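Local atomic coordinates of CDGSH iron-sulfur domain-containing protein NEET (Arabidopsis thaliana, PDB entry 3S2R), a protein that carries one [2Fe-2S] cluster in each subunit of a homodimer, acts as an iron-sulfur transfer protein and takes part in plant iron and reactive oxygen homeostasis. Residues E24-K27 / K31-D34; T46-C51 / F57-G62; V65-N68 / G72-V75. The protein carries 1 engineered substitution. All coordinates share one frame; numbering follows the deposited sequence. Where two conformers were deposited one is given.

Contact 1. Residues E24-K27 / K31-D34; sequences EIRK and KVVD
Arg-26 and Asp-34 form a salt bridge at the surface, between the loop before strand 32-37 and the strand itself, with Val-32 packed beneath the bridge. Both terminal nitrogens of Arg-26 meet one oxygen, Asp-34 OD1. Arg-26 NH1 lies 2.9 Å from Asp-34 OD1, with OD1 close to the guanidinium plane and accepting through its syn lone pair; Arg-26 NH2 reaches the same OD1 at 3.3 Å from above the carboxylate plane. The two flat groups are turned 72° apart, so this is not the coplanar two-oxygen pairing, and the further bond from NH1 to OD2 is weak. A bend at chi3 (55°) swings the guanidinium over Val-32, whose CG1 sits 3.5 Å from Arg-26 CZ, centred over one face. The other methyl, Val-32 CG2, comes to 3.6 Å from Arg-26 O. NE of Arg-26 pairs with Glu-29, its strongest polar partner, so the cation is held between two acids, which probably fixes its rotation. Asp-34 OD2 is engaged as well, by Arg-50 of the second subunit. Val-32 and Asp-34 join a parallel ladder with a strand of that subunit, while within the chain Val-32 touches Trp-52 and Asp-34 touches Phe-57 and Pro-58.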
loop_
_atom_site.group_PDB
_atom_site.type_symbol
_atom_site.label_atom_id
_atom_site.label_comp_id
_atom_site.label_asym_id
_atom_site.label_seq_id
_atom_site.Cartn_x
_atom_site.Cartn_y
_atom_site.Cartn_z
ATOM N N GLU B 24 6.624 -0.924 -10.585
ATOM C CA GLU B 24 7.844 -0.123 -10.686
ATOM C C GLU B 24 8.649 0.038 -9.398
ATOM O O GLU B 24 9.826 0.404 -9.502
ATOM C CB GLU B 24 7.502 1.262 -11.246
ATOM C CG GLU B 24 7.049 1.186 -12.726
ATOM C CD GLU B 24 6.494 2.481 -13.306
ATOM O OE1 GLU B 24 6.163 3.383 -12.511
ATOM O OE2 GLU B 24 6.437 2.624 -14.567
ATOM N N ILE B 25 8.063 -0.152 -8.199
ATOM C CA ILE B 25 8.750 0.292 -7.012
ATOM C C ILE B 25 9.586 -0.843 -6.383
ATOM O O ILE B 25 9.049 -1.883 -5.986
ATOM C CB ILE B 25 7.733 0.890 -5.980
ATOM C CG1 ILE B 25 7.118 2.195 -6.539
ATOM C CG2 ILE B 25 8.454 1.106 -4.657
ATOM C CD1 ILE B 25 6.097 2.863 -5.638
ATOM N N ARG B 26 10.884 -0.610 -6.228
ATOM C CA ARG B 26 11.737 -1.517 -5.453
ATOM C C ARG B 26 11.602 -2.987 -5.872
ATOM O O ARG B 26 11.431 -3.892 -5.051
ATOM C CB ARG B 26 11.553 -1.288 -3.947
ATOM C CG ARG B 26 12.096 0.107 -3.544
ATOM C CD ARG B 26 11.533 0.662 -2.262
ATOM N NE ARG B 26 11.695 -0.242 -1.135
ATOM C CZ ARG B 26 11.066 -0.075 0.040
ATOM N NH1 ARG B 26 10.287 0.969 0.245
ATOM N NH2 ARG B 26 11.215 -0.965 0.982
ATOM N N LYS B 27 11.643 -3.211 -7.178
ATOM C CA LYS B 27 11.375 -4.538 -7.721
ATOM C C LYS B 27 12.487 -5.550 -7.417
ATOM O O LYS B 27 12.314 -6.767 -7.581
ATOM C CB LYS B 27 11.023 -4.455 -9.218
ATOM C CG LYS B 27 9.789 -3.539 -9.529
ATOM C CD LYS B 27 8.536 -3.964 -8.747
ATOM C CE LYS B 27 8.038 -5.317 -9.210
ATOM N NZ LYS B 27 6.811 -5.773 -8.513
ATOM N N LYS B 31 10.168 -8.741 -0.880
ATOM C CA LYS B 31 8.868 -8.288 -0.464
ATOM C C LYS B 31 9.077 -6.904 0.100
ATOM O O LYS B 31 9.867 -6.731 1.021
ATOM C CB LYS B 31 8.329 -9.226 0.612
ATOM C CG LYS B 31 6.895 -8.963 0.993
ATOM C CD LYS B 31 6.444 -9.850 2.152
ATOM C CE LYS B 31 4.941 -9.923 2.203
ATOM N NZ LYS B 31 4.533 -10.414 3.546
ATOM N N VAL B 32 8.391 -5.921 -0.450
ATOM C CA VAL B 32 8.551 -4.526 -0.038
ATOM C C VAL B 32 7.729 -4.281 1.236
ATOM O O VAL B 32 6.514 -4.182 1.192
ATOM C CB VAL B 32 8.155 -3.550 -1.138
ATOM C CG1 VAL B 32 8.354 -2.139 -0.663
ATOM C CG2 VAL B 32 9.020 -3.783 -2.378
ATOM N N VAL B 33 8.451 -4.139 2.337
ATOM C CA VAL B 33 7.887 -3.898 3.648
ATOM C C VAL B 33 8.601 -2.643 4.122
ATOM O O VAL B 33 9.791 -2.427 3.854
ATOM C CB VAL B 33 8.141 -5.124 4.516
ATOM C CG1 VAL B 33 7.760 -4.897 5.936
ATOM C CG2 VAL B 33 7.408 -6.322 3.966
ATOM N N ASP B 34 7.841 -1.770 4.735
ATOM C CA ASP B 34 8.391 -0.582 5.351
ATOM C C ASP B 34 7.946 -0.588 6.782
ATOM O O ASP B 34 6.846 -1.005 7.086
ATOM C CB ASP B 34 7.906 0.664 4.616
ATOM C CG ASP B 34 8.449 0.731 3.234
ATOM O OD1 ASP B 34 9.671 1.007 3.109
ATOM O OD2 ASP B 34 7.698 0.512 2.259
#

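Contact 2. Residues T46-C51 / F57-G62; sequences TPYCRC and FPLCDG. With FES (Fe2/s2 (inorganic) cluster), chain D.
Two backbone bonds join Tyr-48 and its neighbours to the strip around Leu-59, making a single beta bridge: Cys-60 N donates to Pro-47 O at 3.0 Å, almost straight (178°), and Cys-49 N to Pro-58 O at 2.8 Å. A water donates to both Cys-49 O and Pro-58 O. Among apolar contacts, Leu-59 CD2 lies over one face of the Tyr-48 ring in a CH-pi contact, 3.9 Å from its centroid. Tyr-48 CD1 also lies 3.4 Å from Pro-58 O. Replacing Tyr-48 by an alanine would probably leave Leu-59 CD2 without the ring face it packs on and open a gap beside Pro-58. The bridge brings the two cysteine-bearing segments of the CDGSH motif, Cys-49 and Cys-51 on one and Cys-60 on the other, around the [2Fe-2S] cluster. The metal bonds bring both segments to the cluster: Cys-49 SG and Cys-51 SG bind the iron FE1, Cys-60 SG binds FE2 at 2.3 Å, and the engineered Cys-64 completes the site. Cys-49, its SG anti to the backbone N (chi1 -176°), also presents its sulfur to the Phe-57 ring edge, 3.6 Å from CD2. Arg-50 N lies 3.3 Å from the cluster's S2.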
loop_
_atom_site.group_PDB
_atom_site.type_symbol
_atom_site.label_atom_id
_atom_site.label_comp_id
_atom_site.label_asym_id
_atom_site.label_seq_id
_atom_site.Cartn_x
_atom_site.Cartn_y
_atom_site.Cartn_z
ATOM N N THR B 46 0.437 12.005 9.232
ATOM C CA THR B 46 1.412 11.665 8.190
ATOM C C THR B 46 0.766 10.612 7.300
ATOM O O THR B 46 0.478 9.497 7.790
ATOM C CB THR B 46 2.721 11.137 8.763
ATOM O OG1 THR B 46 3.193 12.076 9.749
ATOM C CG2 THR B 46 3.778 11.003 7.648
ATOM N N PRO B 47 0.518 10.909 5.995
ATOM C CA PRO B 47 -0.141 9.948 5.133
ATOM C C PRO B 47 0.850 9.012 4.444
ATOM O O PRO B 47 1.846 9.468 3.849
ATOM C CB PRO B 47 -0.845 10.841 4.108
ATOM C CG PRO B 47 0.063 12.040 3.956
ATOM C CD PRO B 47 0.648 12.240 5.336
ATOM N N TYR B 48 0.550 7.709 4.516
ATOM C CA TYR B 48 1.352 6.655 3.946
ATOM C C TYR B 48 0.632 6.052 2.745
ATOM O O TYR B 48 -0.564 5.797 2.760
ATOM C CB TYR B 48 1.704 5.599 4.992
ATOM C CG TYR B 48 2.896 5.996 5.800
ATOM C CD1 TYR B 48 4.153 5.428 5.567
ATOM C CD2 TYR B 48 2.819 6.994 6.762
ATOM C CE1 TYR B 48 5.283 5.854 6.276
ATOM C CE2 TYR B 48 3.941 7.391 7.480
ATOM C CZ TYR B 48 5.171 6.828 7.218
ATOM O OH TYR B 48 6.302 7.242 7.888
ATOM N N CYS B 49 1.404 5.783 1.701
ATOM C CA CYS B 49 0.905 5.300 0.435
ATOM C C CYS B 49 0.456 3.857 0.465
ATOM O O CYS B 49 1.150 2.957 0.962
ATOM C CB CYS B 49 2.022 5.479 -0.637
ATOM S SG CYS B 49 1.493 5.021 -2.325
ATOM N N ARG B 50 -0.720 3.633 -0.103
ATOM C CA ARG B 50 -1.238 2.274 -0.331
ATOM C C ARG B 50 -1.493 1.997 -1.805
ATOM O O ARG B 50 -2.144 1.012 -2.138
ATOM C CB ARG B 50 -2.488 2.049 0.499
ATOM C CG ARG B 50 -2.217 2.229 2.023
ATOM C CD ARG B 50 -3.365 1.765 2.881
ATOM N NE ARG B 50 -4.554 2.613 2.698
ATOM C CZ ARG B 50 -5.658 2.497 3.418
ATOM N NH1 ARG B 50 -5.724 1.652 4.443
ATOM N NH2 ARG B 50 -6.714 3.261 3.141
ATOM N N CYS B 51 -0.951 2.848 -2.686
ATOM C CA CYS B 51 -1.220 2.705 -4.110
ATOM C C CYS B 51 -0.019 2.336 -4.929
ATOM O O CYS B 51 -0.181 2.024 -6.109
ATOM C CB CYS B 51 -1.880 3.970 -4.686
ATOM S SG CYS B 51 -0.787 5.362 -4.974
ATOM N N PHE B 57 7.179 7.325 -2.075
ATOM C CA PHE B 57 6.845 6.067 -1.422
ATOM C C PHE B 57 7.938 5.747 -0.375
ATOM O O PHE B 57 9.123 5.847 -0.680
ATOM C CB PHE B 57 6.752 4.948 -2.462
ATOM C CG PHE B 57 6.158 3.691 -1.915
ATOM C CD1 PHE B 57 6.966 2.702 -1.338
ATOM C CD2 PHE B 57 4.785 3.482 -2.005
ATOM C CE1 PHE B 57 6.415 1.555 -0.807
ATOM C CE2 PHE B 57 4.212 2.344 -1.444
ATOM C CZ PHE B 57 5.011 1.367 -0.867
ATOM N N PRO B 58 7.564 5.350 0.862
ATOM C CA PRO B 58 6.258 4.907 1.343
ATOM C C PRO B 58 5.249 5.989 1.729
ATOM O O PRO B 58 4.172 5.652 2.185
ATOM C CB PRO B 58 6.628 4.029 2.551
ATOM C CG PRO B 58 7.839 4.665 3.100
ATOM C CD PRO B 58 8.618 5.058 1.856
ATOM N N LEU B 59 5.579 7.263 1.555
ATOM C CA LEU B 59 4.644 8.357 1.845
ATOM C C LEU B 59 3.714 8.573 0.682
ATOM O O LEU B 59 4.062 8.230 -0.474
ATOM C CB LEU B 59 5.414 9.639 2.113
ATOM C CG LEU B 59 6.371 9.588 3.294
ATOM C CD1 LEU B 59 7.216 10.857 3.298
ATOM C CD2 LEU B 59 5.649 9.382 4.640
ATOM N N CYS B 60 2.521 9.098 0.969
ATOM C CA CYS B 60 1.548 9.488 -0.056
ATOM C C CYS B 60 1.853 10.872 -0.588
ATOM O O CYS B 60 1.997 11.808 0.198
ATOM C CB CYS B 60 0.162 9.474 0.600
ATOM S SG CYS B 60 -1.171 10.141 -0.427
ATOM N N ASP B 61 1.960 10.984 -1.909
ATOM C CA ASP B 61 2.190 12.291 -2.563
ATOM C C ASP B 61 1.004 12.716 -3.399
ATOM O O ASP B 61 1.129 13.684 -4.148
ATOM C CB ASP B 61 3.504 12.288 -3.380
ATOM C CG ASP B 61 3.417 11.476 -4.656
ATOM O OD1 ASP B 61 2.388 10.792 -4.885
ATOM O OD2 ASP B 61 4.406 11.571 -5.421
ATOM N N GLY B 62 -0.145 12.037 -3.255
ATOM C CA GLY B 62 -1.317 12.374 -4.051
ATOM C C GLY B 62 -1.373 11.687 -5.405
ATOM O O GLY B 62 -2.315 11.944 -6.168
HETATM FE FE1 FES D . -0.307 6.328 -2.953
HETATM FE FE2 FES D . -1.587 8.555 -2.038
HETATM S S1 FES D . 0.196 8.415 -3.388
HETATM S S2 FES D . -1.991 6.392 -1.494
HETATM O O HOH W 1 3.248 3.020 2.684
#

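Contact 3. Residues V65-N68 / G72-V75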
loop_
_atom_site.group_PDB
_atom_site.type_symbol
_atom_site.label_atom_id
_atom_site.label_comp_id
_atom_site.label_asym_id
_atom_site.label_seq_id
_atom_site.Cartn_x
_atom_site.Cartn_y
_atom_site.Cartn_z
ATOM N N VAL B 65 -4.689 9.909 -6.423
ATOM C CA VAL B 65 -5.702 10.708 -7.120
ATOM C C VAL B 65 -5.613 10.509 -8.628
ATOM O O VAL B 65 -6.636 10.340 -9.299
ATOM C CB VAL B 65 -5.608 12.231 -6.730
ATOM C CG1 VAL B 65 -6.611 13.093 -7.519
ATOM C CG2 VAL B 65 -5.759 12.412 -5.190
ATOM N N LYS B 66 -4.389 10.513 -9.142
ATOM C CA LYS B 66 -4.144 10.345 -10.561
ATOM C C LYS B 66 -4.456 8.908 -10.993
ATOM O O LYS B 66 -5.031 8.668 -12.057
ATOM C CB LYS B 66 -2.688 10.713 -10.866
ATOM C CG LYS B 66 -2.260 12.058 -10.284
ATOM C CD LYS B 66 -0.838 12.393 -10.650
ATOM C CE LYS B 66 -0.530 13.844 -10.324
ATOM N NZ LYS B 66 0.854 14.198 -10.699
ATOM N N HIS B 67 -4.087 7.952 -10.142
ATOM C CA HIS B 67 -4.365 6.529 -10.398
ATOM C C HIS B 67 -5.858 6.200 -10.429
ATOM O O HIS B 67 -6.325 5.480 -11.323
ATOM C CB HIS B 67 -3.683 5.641 -9.344
ATOM C CG HIS B 67 -4.217 4.244 -9.334
ATOM N ND1 HIS B 67 -3.834 3.286 -10.250
ATOM C CD2 HIS B 67 -5.195 3.680 -8.589
ATOM C CE1 HIS B 67 -4.532 2.187 -10.048
ATOM N NE2 HIS B 67 -5.362 2.398 -9.042
ATOM N N ASN B 68 -6.586 6.720 -9.442
ATOM C CA ASN B 68 -8.011 6.472 -9.329
ATOM C C ASN B 68 -8.810 6.931 -10.545
ATOM O O ASN B 68 -9.682 6.202 -11.048
ATOM C CB ASN B 68 -8.554 7.142 -8.074
ATOM C CG ASN B 68 -8.196 6.389 -6.840
ATOM O OD1 ASN B 68 -7.783 5.220 -6.903
ATOM N ND2 ASN B 68 -8.357 7.034 -5.703
ATOM N N GLY B 72 -10.472 3.961 -12.829
ATOM C CA GLY B 72 -11.743 3.713 -12.158
ATOM C C GLY B 72 -11.572 2.977 -10.830
ATOM O O GLY B 72 -12.335 2.043 -10.529
ATOM N N ASP B 73 -10.607 3.410 -9.998
ATOM C CA ASP B 73 -10.291 2.794 -8.700
ATOM C C ASP B 73 -10.610 3.783 -7.591
ATOM O O ASP B 73 -10.980 4.920 -7.851
ATOM C CB ASP B 73 -8.832 2.379 -8.670
ATOM C CG ASP B 73 -8.591 1.127 -7.846
ATOM O OD1 ASP B 73 -9.510 0.644 -7.155
ATOM O OD2 ASP B 73 -7.467 0.619 -7.929
ATOM N N ASN B 74 -10.432 3.350 -6.348
ATOM C CA ASN B 74 -10.796 4.159 -5.186
ATOM C C ASN B 74 -9.797 4.008 -4.039
ATOM O O ASN B 74 -10.182 4.070 -2.852
ATOM C CB ASN B 74 -12.201 3.804 -4.713
ATOM C CG ASN B 74 -12.273 2.418 -4.139
ATOM O OD1 ASN B 74 -11.456 1.544 -4.490
ATOM N ND2 ASN B 74 -13.203 2.197 -3.207
ATOM N N VAL B 75 -8.505 3.883 -4.343
ATOM C CA VAL B 75 -7.515 3.669 -3.290
ATOM C C VAL B 75 -7.116 5.002 -2.674
ATOM O O VAL B 75 -7.336 6.071 -3.234
ATOM C CB VAL B 75 -6.259 2.905 -3.764
ATOM C CG1 VAL B 75 -6.644 1.487 -4.203
ATOM C CG2 VAL B 75 -5.570 3.649 -4.875
#
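Asn-68 meets the chain at Val-75 with both ends of its amide. Asn-68 ND2 donates to Val-75 O at 2.8 Å, on a lone pair in the carbonyl plane, and Asn-68 OD1 accepts from Val-75 N at 3.0 Å. The second bond arrives tilted from the amide carbonyl plane, at a C=O...N angle of 107°, so the first is the better aligned. Together they fix the rotation of the amide. Beside it, the His-67 ring gives NE2 to Asp-73 OD2 at 3.0 Å, nearly straight (172°) and within the ring plane, while the acid uses its anti lone pair. With CG anti to the backbone N (chi1 165°), this ring swings toward the returning chain, and His-67 CD2 touches Val-75 CG2 at 3.7 Å. The backbone positions these groups: Asp-73 N donates to Asn-68 O at 3.1 Å, where the chain leaves helix 63-71 through Gly-72, whose phi is positive. Further out, Asp-73 OD2 also accepts from Ile-21 N of the second subunit, its strongest polar partner, and OD1 pairs with Lys-27 of that subunit. Asn-74 OD1 hydrogen-bonds to Asn-22 ND2 of the second subunit. Because His-67 supplies the NE2 hydrogen to a carboxylate shared with a backbone N-H and near a lysine, the negative charge of Asp-73 is probably well stabilised, and its orientation is set from both subunits.

Contact 2 is the hub, its centre 13 Å from those of contacts 1 and 3, which lie on opposite sides of the chain's centre, about 10 Å apart at their nearest atoms. Contact 1 meets it through packing: Ile-25 CD1 lies 3.8 Å from Phe-57 CG, and Asp-34 OD2 3.5 Å from Phe-57 CE1. Contact 3 meets it on the cluster side, where Cys-51 CB lies 3.7 Å from Val-75 CG2. The side chain of Val-75 is about 6 Å from the cluster, that of Ile-25 about 8 Å. All three touch the second subunit: Lys-27 reaches Asn-74, and Asp-34 pairs with Arg-50, of that subunit, linking contact 1 to its contacts 3 and 2.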